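Local coordinates for protein esterase (Rhizomucor miehei CAU432, PDB 4WY8) that hydrolyses carboxylic esters as a fungal carboxylesterase of the alpha/beta hydrolase fold, probably through a serine nucleophile activated by a histidine, at residues Asp21-Pro26 and Met218-Asp223; Glu134-Val139 and Cys174-Gln179; Gly162-Gly167 and Ile289-Phe294; Asp231-Ser234 and Leu240-Ser243. All coordinates share one frame; numbering follows the deposited sequence.

Contact 1 (Asp21-Pro26 and Met218-Asp223); sequences DSTQYP and MVWFFD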
loop_
_atom_site.group_PDB
_atom_site.type_symbol
_atom_site.label_atom_id
_atom_site.label_comp_id
_atom_site.label_asym_id
_atom_site.label_seq_id
_atom_site.Cartn_x
_atom_site.Cartn_y
_atom_site.Cartn_z
ATOM N N ASP A 21 -0.724 18.879 27.146
ATOM C CA ASP A 21 0.406 19.470 26.450
ATOM C C ASP A 21 1.724 18.944 26.989
ATOM O O ASP A 21 2.145 19.319 28.091
ATOM C CB ASP A 21 0.359 20.995 26.551
ATOM C CG ASP A 21 1.283 21.668 25.551
ATOM O OD1 ASP A 21 2.074 20.944 24.889
ATOM O OD2 ASP A 21 1.202 22.910 25.405
ATOM N N SER A 22 2.394 18.097 26.214
ATOM C CA SER A 22 3.687 17.584 26.653
ATOM C C SER A 22 4.772 18.664 26.625
ATOM O O SER A 22 5.776 18.544 27.333
ATOM C CB SER A 22 4.136 16.395 25.796
ATOM O OG SER A 22 3.382 15.230 26.077
ATOM N N THR A 23 4.582 19.705 25.817
ATOM C CA THR A 23 5.602 20.744 25.694
ATOM C C THR A 23 5.711 21.567 26.976
ATOM O O THR A 23 6.610 22.406 27.092
ATOM C CB THR A 23 5.351 21.708 24.495
ATOM O OG1 THR A 23 4.224 22.550 24.745
ATOM C CG2 THR A 23 5.156 20.925 23.194
ATOM N N GLN A 24 4.795 21.351 27.924
ATOM C CA GLN A 24 4.804 22.111 29.175
ATOM C C GLN A 24 5.581 21.387 30.265
ATOM O O GLN A 24 5.725 21.894 31.385
ATOM C CB GLN A 24 3.382 22.377 29.671
ATOM C CG GLN A 24 2.533 23.161 28.711
ATOM C CD GLN A 24 3.238 24.406 28.250
ATOM O OE1 GLN A 24 3.388 25.365 29.008
ATOM N NE2 GLN A 24 3.687 24.403 26.999
ATOM N N TYR A 25 6.057 20.188 29.945
ATOM C CA TYR A 25 6.741 19.370 30.924
ATOM C C TYR A 25 8.165 19.021 30.521
ATOM O O TYR A 25 8.503 19.044 29.343
ATOM C CB TYR A 25 5.912 18.103 31.157
ATOM C CG TYR A 25 4.594 18.414 31.823
ATOM C CD1 TYR A 25 3.439 18.598 31.071
ATOM C CD2 TYR A 25 4.521 18.573 33.196
ATOM C CE1 TYR A 25 2.239 18.904 31.675
ATOM C CE2 TYR A 25 3.333 18.870 33.807
ATOM C CZ TYR A 25 2.193 19.039 33.046
ATOM O OH TYR A 25 1.005 19.340 33.678
ATOM N N PRO A 26 9.008 18.692 31.505
ATOM C CA PRO A 26 10.341 18.148 31.222
ATOM C C PRO A 26 10.270 16.744 30.602
ATOM O O PRO A 26 9.375 15.956 30.950
ATOM C CB PRO A 26 11.000 18.078 32.601
ATOM C CG PRO A 26 10.163 18.978 33.491
ATOM C CD PRO A 26 8.780 18.899 32.948
ATOM N N MET A 218 6.244 19.237 17.009
ATOM C CA MET A 218 7.393 19.079 16.116
ATOM C C MET A 218 8.482 20.104 16.470
ATOM O O MET A 218 9.667 19.761 16.533
ATOM C CB MET A 218 6.969 19.211 14.644
ATOM C CG MET A 218 6.353 17.928 14.049
ATOM S SD MET A 218 7.389 16.450 14.285
ATOM C CE MET A 218 8.914 16.972 13.477
ATOM N N VAL A 219 8.070 21.340 16.760
ATOM C CA VAL A 219 8.998 22.392 17.145
ATOM C C VAL A 219 9.721 22.044 18.429
ATOM O O VAL A 219 10.946 22.176 18.528
ATOM C CB VAL A 219 8.261 23.749 17.305
ATOM C CG1 VAL A 219 9.162 24.799 17.972
ATOM C CG2 VAL A 219 7.776 24.227 15.940
ATOM N N TRP A 220 8.963 21.568 19.406
ATOM C CA TRP A 220 9.547 21.123 20.657
ATOM C C TRP A 220 10.601 19.993 20.468
ATOM O O TRP A 220 11.726 20.024 21.028
ATOM C CB TRP A 220 8.403 20.686 21.558
ATOM C CG TRP A 220 8.742 20.339 22.957
ATOM C CD1 TRP A 220 9.048 21.208 23.973
ATOM C CD2 TRP A 220 8.734 19.029 23.534
ATOM N NE1 TRP A 220 9.255 20.507 25.137
ATOM C CE2 TRP A 220 9.066 19.171 24.895
ATOM C CE3 TRP A 220 8.483 17.747 23.027
ATOM C CZ2 TRP A 220 9.173 18.075 25.757
ATOM C CZ3 TRP A 220 8.575 16.661 23.880
ATOM C CH2 TRP A 220 8.920 16.830 25.236
ATOM N N PHE A 221 10.233 19.003 19.667
ATOM C CA PHE A 221 11.133 17.907 19.326
ATOM C C PHE A 221 12.434 18.408 18.689
ATOM O O PHE A 221 13.533 18.097 19.145
ATOM C CB PHE A 221 10.448 16.960 18.356
ATOM C CG PHE A 221 9.385 16.101 18.975
ATOM C CD1 PHE A 221 9.513 15.638 20.275
ATOM C CD2 PHE A 221 8.289 15.697 18.216
ATOM C CE1 PHE A 221 8.540 14.814 20.818
ATOM C CE2 PHE A 221 7.320 14.872 18.738
ATOM C CZ PHE A 221 7.440 14.420 20.033
ATOM N N PHE A 222 12.300 19.193 17.630
ATOM C CA PHE A 222 13.473 19.741 16.949
ATOM C C PHE A 222 14.357 20.595 17.889
ATOM O O PHE A 222 15.602 20.526 17.831
ATOM C CB PHE A 222 13.020 20.584 15.758
ATOM C CG PHE A 222 13.145 19.885 14.411
ATOM C CD1 PHE A 222 14.377 19.805 13.755
ATOM C CD2 PHE A 222 12.025 19.346 13.787
ATOM C CE1 PHE A 222 14.494 19.176 12.497
ATOM C CE2 PHE A 222 12.124 18.714 12.534
ATOM C CZ PHE A 222 13.367 18.628 11.888
ATOM N N ASP A 223 13.721 21.367 18.776
ATOM C CA ASP A 223 14.474 22.237 19.679
ATOM C C ASP A 223 15.269 21.408 20.683
ATOM O O ASP A 223 16.381 21.779 21.052
ATOM C CB ASP A 223 13.551 23.225 20.407
ATOM C CG ASP A 223 13.170 24.407 19.539
ATOM O OD1 ASP A 223 13.893 24.676 18.556
ATOM O OD2 ASP A 223 12.143 25.061 19.835
#
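T23 lies over the indole of W220 in a CH-pi contact that joins an Asx turn, in the loop leading to helix 27-39, to helix 215-225 of the alpha/beta hydrolase fold. T23 CA stands 3.8 Å from the centroid of the five-membered ring of W220, only 13° off the ring normal. On the same face T23 CG2 reaches W220 CG at 3.6 Å. The indole gets there because W220 CG is anti to the backbone N (chi1 -173°), which sends the ring out from the helix and under the 3-10 turn; K216 NZ, from the same helix, is hydrogen-bonded to T23 OG1.

Two backbone carbonyls meet the benzo half of the indole: S22 O and Y25 O each come within 3.8 Å of W220 CZ2, both obliquely. H224 meets the W220 ring edge to face.

Hydrogen bonds within 21-26 set the shape of the turn that the tryptophan touches. Q24 NE2 donates to T23 OG1, nearly in its own amide plane. D21 OD1 is gripped twice, by T23 OG1 at 2.7 Å and by T23 N at 2.9 Å, both arriving from the same face of the carboxylate plane.

Contact 2 (Glu134-Val139 and Cys174-Gln179); sequences ECLDAV and CIRAKQ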
loop_
_atom_site.group_PDB
_atom_site.type_symbol
_atom_site.label_atom_id
_atom_site.label_comp_id
_atom_site.label_asym_id
_atom_site.label_seq_id
_atom_site.Cartn_x
_atom_site.Cartn_y
_atom_site.Cartn_z
ATOM N N GLU A 134 24.816 5.949 17.079
ATOM C CA GLU A 134 24.469 4.682 17.730
ATOM C C GLU A 134 23.773 3.721 16.752
ATOM O O GLU A 134 24.080 2.518 16.721
ATOM C CB GLU A 134 23.576 4.913 18.952
ATOM C CG GLU A 134 24.310 5.560 20.138
ATOM C CD GLU A 134 23.372 6.100 21.220
ATOM O OE1 GLU A 134 22.147 6.213 20.968
ATOM O OE2 GLU A 134 23.861 6.414 22.330
ATOM N N CYS A 135 22.843 4.248 15.950
ATOM C CA CYS A 135 22.059 3.404 15.045
ATOM C C CYS A 135 22.914 2.813 13.927
ATOM O O CYS A 135 22.784 1.615 13.570
ATOM C CB CYS A 135 20.883 4.197 14.447
ATOM S SG CYS A 135 19.635 4.697 15.697
ATOM N N LEU A 136 23.787 3.655 13.382
ATOM C CA LEU A 136 24.722 3.221 12.363
ATOM C C LEU A 136 25.619 2.154 12.949
ATOM O O LEU A 136 25.792 1.094 12.358
ATOM C CB LEU A 136 25.540 4.408 11.841
ATOM C CG LEU A 136 26.645 4.052 10.847
ATOM C CD1 LEU A 136 26.114 3.519 9.487
ATOM C CD2 LEU A 136 27.522 5.278 10.635
ATOM N N ASP A 137 26.131 2.396 14.148
ATOM C CA ASP A 137 26.961 1.392 14.807
ATOM C C ASP A 137 26.228 0.058 15.007
ATOM O O ASP A 137 26.831 -1.022 14.910
ATOM C CB ASP A 137 27.438 1.898 16.164
ATOM C CG ASP A 137 28.653 2.808 16.062
ATOM O OD1 ASP A 137 29.272 2.879 14.974
ATOM O OD2 ASP A 137 28.994 3.440 17.091
ATOM N N ALA A 138 24.942 0.129 15.324
ATOM C CA ALA A 138 24.133 -1.084 15.481
ATOM C C ALA A 138 23.971 -1.860 14.167
ATOM O O ALA A 138 24.123 -3.082 14.138
ATOM C CB ALA A 138 22.780 -0.734 16.043
ATOM N N VAL A 139 23.656 -1.157 13.084
ATOM C CA VAL A 139 23.571 -1.808 11.772
ATOM C C VAL A 139 24.909 -2.442 11.377
ATOM O O VAL A 139 24.960 -3.592 10.926
ATOM C CB VAL A 139 23.139 -0.816 10.671
ATOM C CG1 VAL A 139 23.206 -1.473 9.286
ATOM C CG2 VAL A 139 21.735 -0.271 10.950
ATOM N N CYS A 174 20.925 5.180 6.171
ATOM C CA CYS A 174 21.220 4.722 4.803
ATOM C C CYS A 174 22.200 5.653 4.064
ATOM O O CYS A 174 23.226 5.173 3.522
ATOM C CB CYS A 174 19.935 4.575 3.985
ATOM S SG CYS A 174 18.985 3.114 4.473
ATOM N N ILE A 175 21.918 6.965 4.058
ATOM C CA ILE A 175 22.847 7.905 3.397
ATOM C C ILE A 175 24.271 7.797 3.982
ATOM O O ILE A 175 25.292 7.798 3.260
ATOM C CB ILE A 175 22.384 9.347 3.531
ATOM C CG1 ILE A 175 20.968 9.501 2.976
ATOM C CG2 ILE A 175 23.382 10.310 2.858
ATOM C CD1 ILE A 175 20.316 10.834 3.357
ATOM N N ARG A 176 24.336 7.699 5.302
ATOM C CA ARG A 176 25.613 7.595 5.983
ATOM C C ARG A 176 26.390 6.321 5.629
ATOM O O ARG A 176 27.587 6.387 5.365
ATOM C CB ARG A 176 25.411 7.668 7.492
ATOM C CG ARG A 176 26.723 7.707 8.206
ATOM C CD ARG A 176 27.406 9.053 7.968
ATOM N NE ARG A 176 28.835 8.955 8.224
ATOM C CZ ARG A 176 29.381 8.933 9.432
ATOM N NH1 ARG A 176 28.619 9.014 10.515
ATOM N NH2 ARG A 176 30.695 8.832 9.549
ATOM N N ALA A 177 25.718 5.174 5.609
ATOM C CA ALA A 177 26.384 3.937 5.237
ATOM C C ALA A 177 26.876 4.030 3.788
ATOM O O ALA A 177 27.937 3.516 3.451
ATOM C CB ALA A 177 25.443 2.729 5.412
ATOM N N LYS A 178 26.097 4.678 2.931
ATOM C CA LYS A 178 26.552 4.887 1.556
ATOM C C LYS A 178 27.859 5.682 1.533
ATOM O O LYS A 178 28.796 5.331 0.821
ATOM C CB LYS A 178 25.502 5.618 0.724
ATOM C CG LYS A 178 26.029 5.986 -0.673
ATOM C CD LYS A 178 25.236 7.099 -1.335
ATOM C CE LYS A 178 25.847 7.500 -2.673
ATOM N NZ LYS A 178 25.089 8.615 -3.328
ATOM N N GLN A 179 27.915 6.758 2.312
ATOM C CA GLN A 179 29.133 7.579 2.365
ATOM C C GLN A 179 30.366 6.828 2.910
ATOM O O GLN A 179 31.508 7.177 2.588
ATOM C CB GLN A 179 28.857 8.852 3.168
ATOM C CG GLN A 179 27.991 9.792 2.333
ATOM C CD GLN A 179 27.915 11.204 2.862
ATOM O OE1 GLN A 179 28.449 11.522 3.938
ATOM N NE2 GLN A 179 27.265 12.078 2.089
#
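L136 points from helix 130-143 toward helix 165-179 and forms nearly all of its side of this contact, its two methyls taking different partners. The closer meeting is at CD2, which sits 3.5 Å from R176 CG, so a leucine methyl packs on the aliphatic root of an arginine. The same methyl lies over one face of the R176 guanidinium, with L136 CD2 3.9 Å from R176 NH1. One methyl can touch both ends of the arginine because the chain of R176 is bent at chi2 (70°), which folds the guanidinium back beside L136; the two side chains cross at about a right angle.

The other branch is looser. L136 CD1 approaches A177 CB at 4.2 Å, a light apolar touch, and 7.4 Å separates L136 CA from A177 CA, a spacing consistent with the small alanine side chain. L136 and A177 are buried, whereas R176 is partly exposed and forms the margin of the contact toward solvent.

Behind L136, C135 and V139 turn to strand 83-87; C135 also touches L169 and V173 of helix 165-179, and V139 touches V173, while D137 forms a salt bridge with R60. The contact thus belongs to a wider interface of the two helices, with R176 on its exposed side. Two neighbouring helices packed on the central sheet in this way are typical of the layered alpha/beta hydrolase fold.

Contact 3 (Gly162-Gly167 and Ile289-Phe294); sequences GDSAGG and IIHGIF
H291 and S164 meet in what looks like the Ser-His-Asp catalytic triad of an alpha/beta hydrolase, with S164 on the sharp nucleophile elbow between strand 159-163 and helix 165-179. H291 NE2 and S164 OG are 2.7 Å apart and hydrogen-bonded. The hydroxyl lies at the edge of the imidazole, in its plane, but is displaced toward the CE1 side, S164 OG being 3.1 Å from H291 CE1, so the bond is skewed. On the serine side the positive phi of S164 (62°) is the strained conformation expected of a nucleophile elbow, and its CB points toward 289-294. On the histidine side the ring is carried to the serine by chi1 -165°, with CG anti to the backbone N. Its other nitrogen, ND1, is bonded to D261, which completes the probable triad and would fix the rotation of the imidazole, while the ring of Y192 lies against H291.

D163, next to the serine, adds a loose second touch to F294. Its OD2 is hydrogen-bonded to H100 NE2 and is not paired with the histidine: D163 OD2 is 6.2 Å from H291 NE2. The nearest approach to F294 is D163 OD2 to F294 CB, 4.5 Å.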
loop_
_atom_site.group_PDB
_atom_site.type_symbol
_atom_site.label_atom_id
_atom_site.label_comp_id
_atom_site.label_asym_id
_atom_site.label_seq_id
_atom_site.Cartn_x
_atom_site.Cartn_y
_atom_site.Cartn_z
ATOM N N GLY A 162 11.780 2.190 10.420
ATOM C CA GLY A 162 11.521 3.065 11.537
ATOM C C GLY A 162 10.350 3.981 11.298
ATOM O O GLY A 162 9.975 4.276 10.135
ATOM N N ASP A 163 9.769 4.443 12.399
ATOM C CA ASP A 163 8.577 5.303 12.262
ATOM C C ASP A 163 8.825 6.727 12.704
ATOM O O ASP A 163 9.468 6.940 13.718
ATOM C CB ASP A 163 7.403 4.751 13.069
ATOM C CG ASP A 163 7.710 4.667 14.549
ATOM O OD1 ASP A 163 8.716 3.997 14.890
ATOM O OD2 ASP A 163 6.956 5.261 15.372
ATOM N N SER A 164 8.312 7.698 11.959
ATOM C CA SER A 164 8.411 9.082 12.404
ATOM C C SER A 164 9.883 9.544 12.523
ATOM O O SER A 164 10.628 9.498 11.534
ATOM C CB SER A 164 7.684 9.227 13.752
ATOM O OG SER A 164 7.344 10.570 14.014
ATOM N N ALA A 165 10.323 9.927 13.727
ATOM C CA ALA A 165 11.735 10.262 13.933
ATOM C C ALA A 165 12.651 9.046 13.665
ATOM O O ALA A 165 13.812 9.203 13.254
ATOM C CB ALA A 165 11.962 10.794 15.342
ATOM N N GLY A 166 12.129 7.844 13.891
ATOM C CA GLY A 166 12.827 6.619 13.534
ATOM C C GLY A 166 12.940 6.409 12.025
ATOM O O GLY A 166 13.886 5.787 11.553
ATOM N N GLY A 167 11.973 6.921 11.265
ATOM C CA GLY A 167 12.048 6.926 9.808
ATOM C C GLY A 167 13.144 7.874 9.335
ATOM O O GLY A 167 13.872 7.592 8.374
ATOM N N ILE A 289 -5.957 8.220 7.836
ATOM C CA ILE A 289 -5.207 7.959 9.058
ATOM C C ILE A 289 -4.382 9.149 9.505
ATOM O O ILE A 289 -4.079 10.064 8.732
ATOM C CB ILE A 289 -4.248 6.740 8.921
ATOM C CG1 ILE A 289 -3.142 7.025 7.910
ATOM C CG2 ILE A 289 -5.002 5.490 8.541
ATOM C CD1 ILE A 289 -2.025 6.033 7.994
ATOM N N ILE A 290 -4.013 9.114 10.778
ATOM C CA ILE A 290 -3.157 10.127 11.344
ATOM C C ILE A 290 -1.811 9.556 11.713
ATOM O O ILE A 290 -1.605 8.342 11.738
ATOM C CB ILE A 290 -3.772 10.771 12.604
ATOM C CG1 ILE A 290 -4.092 9.683 13.644
ATOM C CG2 ILE A 290 -4.997 11.592 12.221
ATOM C CD1 ILE A 290 -4.296 10.217 15.084
ATOM N N HIS A 291 -0.899 10.467 11.997
ATOM C CA HIS A 291 0.383 10.122 12.552
ATOM C C HIS A 291 0.228 9.475 13.935
ATOM O O HIS A 291 -0.619 9.886 14.725
ATOM C CB HIS A 291 1.242 11.388 12.632
ATOM C CG HIS A 291 2.699 11.131 12.843
ATOM N ND1 HIS A 291 3.632 11.265 11.830
ATOM C CD2 HIS A 291 3.403 10.813 13.957
ATOM C CE1 HIS A 291 4.837 11.008 12.306
ATOM N NE2 HIS A 291 4.727 10.728 13.596
ATOM N N GLY A 292 1.069 8.486 14.225
ATOM C CA GLY A 292 1.195 7.941 15.566
ATOM C C GLY A 292 0.508 6.612 15.846
ATOM O O GLY A 292 0.447 6.159 17.002
ATOM N N ILE A 293 0.056 5.933 14.801
ATOM C CA ILE A 293 -0.651 4.692 15.038
ATOM C C ILE A 293 0.288 3.559 15.462
ATOM O O ILE A 293 -0.173 2.538 15.967
ATOM C CB ILE A 293 -1.489 4.289 13.819
ATOM C CG1 ILE A 293 -0.651 4.159 12.554
ATOM C CG2 ILE A 293 -2.569 5.350 13.584
ATOM C CD1 ILE A 293 -1.528 3.843 11.337
ATOM N N PHE A 294 1.597 3.736 15.289
ATOM C CA PHE A 294 2.536 2.658 15.621
ATOM C C PHE A 294 3.289 2.813 16.951
ATOM O O PHE A 294 4.179 1.996 17.262
ATOM C CB PHE A 294 3.547 2.481 14.481
ATOM C CG PHE A 294 2.923 1.976 13.219
ATOM C CD1 PHE A 294 2.400 0.691 13.165
ATOM C CD2 PHE A 294 2.835 2.786 12.094
ATOM C CE1 PHE A 294 1.804 0.215 12.000
ATOM C CE2 PHE A 294 2.242 2.323 10.922
ATOM C CZ PHE A 294 1.731 1.037 10.875
#

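Contact 4 (Asp231-Ser234 and Leu240-Ser243); sequences DRQS and LKAS
K241 runs its aliphatic chain across the 3-10 turn at 231-233, overlapping the backbone between R232 and Q233 and crossing the side chain of Q233 at about a right angle. The closest meeting is K241 CE with R232 O, at 3.2 Å; this is a methylene beside a carbonyl oxygen and not a hydrogen bond from the ammonium. One carbon back, K241 CD rests 4.0 Å from Q233 CA.

Q233 is bent at chi2 (-82°), which brings its amide against the lysine's CD and CE: Q233 OE1 is 4.0 Å from K241 CD and Q233 NE2 is 4.1 Å from K241 CE. These are van der Waals contacts, and Q233 itself is exposed, so the amide forms the outer margin of the contact.

The charged ends of K241 and R232 find their partners outside the two segments. K241 is bent at chi4 (-54°), which turns NZ off the line of its chain, and NZ makes salt bridges to D196 and D197. R232 lends this contact its carbonyl while its guanidinium leads away to D223 and to the backbone O of I226. The loop between helices 215-225 and 244-247 thus folds back on itself, with the lysine bridging its two arms. With two aspartates sharing NZ, the ammonium is probably kept charged, and the carbonyl of R232 beside CE would add a mild favourable electrostatic term.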
loop_
_atom_site.group_PDB
_atom_site.type_symbol
_atom_site.label_atom_id
_atom_site.label_comp_id
_atom_site.label_asym_id
_atom_site.label_seq_id
_atom_site.Cartn_x
_atom_site.Cartn_y
_atom_site.Cartn_z
ATOM N N ASP A 231 22.562 23.955 12.336
ATOM C CA ASP A 231 22.895 22.533 12.228
ATOM C C ASP A 231 21.800 21.739 11.538
ATOM O O ASP A 231 22.035 20.627 11.062
ATOM C CB ASP A 231 23.149 21.941 13.601
ATOM C CG ASP A 231 24.356 22.547 14.270
ATOM O OD1 ASP A 231 25.248 23.045 13.550
ATOM O OD2 ASP A 231 24.401 22.539 15.520
ATOM N N ARG A 232 20.596 22.305 11.481
ATOM C CA ARG A 232 19.491 21.619 10.808
ATOM C C ARG A 232 19.727 21.550 9.314
ATOM O O ARG A 232 18.977 20.875 8.594
ATOM C CB ARG A 232 18.169 22.317 11.118
ATOM C CG ARG A 232 17.917 22.298 12.585
ATOM C CD ARG A 232 16.689 23.026 12.984
ATOM N NE ARG A 232 16.581 22.976 14.437
ATOM C CZ ARG A 232 15.581 23.503 15.120
ATOM N NH1 ARG A 232 14.624 24.141 14.461
ATOM N NH2 ARG A 232 15.561 23.410 16.450
ATOM N N GLN A 233 20.765 22.238 8.840
ATOM C CA GLN A 233 21.028 22.222 7.406
ATOM C C GLN A 233 21.831 20.961 7.014
ATOM O O GLN A 233 21.960 20.641 5.844
ATOM C CB GLN A 233 21.752 23.512 6.992
ATOM C CG GLN A 233 20.851 24.771 6.966
ATOM C CD GLN A 233 20.024 24.923 5.681
ATOM O OE1 GLN A 233 20.461 24.542 4.588
ATOM N NE2 GLN A 233 18.824 25.484 5.812
ATOM N N SER A 234 22.332 20.212 7.983
ATOM C CA SER A 234 22.968 18.933 7.635
ATOM C C SER A 234 21.967 17.947 7.003
ATOM O O SER A 234 20.846 17.804 7.487
ATOM C CB SER A 234 23.576 18.292 8.871
ATOM O OG SER A 234 23.862 16.919 8.626
ATOM N N LEU A 240 15.759 15.665 3.301
ATOM C CA LEU A 240 15.089 16.289 2.152
ATOM C C LEU A 240 15.926 17.394 1.513
ATOM O O LEU A 240 15.742 17.731 0.334
ATOM C CB LEU A 240 13.741 16.859 2.569
ATOM C CG LEU A 240 12.844 17.454 1.476
ATOM C CD1 LEU A 240 12.559 16.453 0.336
ATOM C CD2 LEU A 240 11.562 17.981 2.100
ATOM N N LYS A 241 16.849 17.955 2.287
ATOM C CA LYS A 241 17.721 19.019 1.784
ATOM C C LYS A 241 18.867 18.430 0.944
ATOM O O LYS A 241 19.644 19.169 0.342
ATOM C CB LYS A 241 18.310 19.836 2.948
ATOM C CG LYS A 241 17.297 20.448 3.931
ATOM C CD LYS A 241 18.040 21.348 4.954
ATOM C CE LYS A 241 17.140 21.794 6.114
ATOM N NZ LYS A 241 15.895 22.464 5.640
ATOM N N ALA A 242 18.987 17.102 0.920
ATOM C CA ALA A 242 20.055 16.468 0.146
ATOM C C ALA A 242 19.866 16.704 -1.348
ATOM O O ALA A 242 18.743 16.854 -1.832
ATOM C CB ALA A 242 20.112 14.967 0.433
ATOM N N SER A 243 20.972 16.733 -2.078
ATOM C CA SER A 243 20.896 16.810 -3.533
ATOM C C SER A 243 20.574 15.430 -4.096
ATOM O O SER A 243 20.766 14.412 -3.417
ATOM C CB SER A 243 22.213 17.296 -4.109
ATOM O OG SER A 243 23.177 16.273 -3.933
#

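Contact 3 is nearest the middle of the chain, about 7 Å from its centre, with the centres of contacts 1, 2 and 4 about 17, 20 and 21 Å from its own. Helix 165-179 serves both contact 2 and contact 3: its start carries the elbow and its end packs on helix 130-143. Along the chain contact 2 is nested within the span closed by contact 1, contact 4 within that of contact 3, and contacts 1 and 3 cross. Contacts 1 and 4 touch, through D223 and R232. The probable catalytic contact thus lies at the centre of the alpha/beta hydrolase fold, while the others join helices and loops farther out.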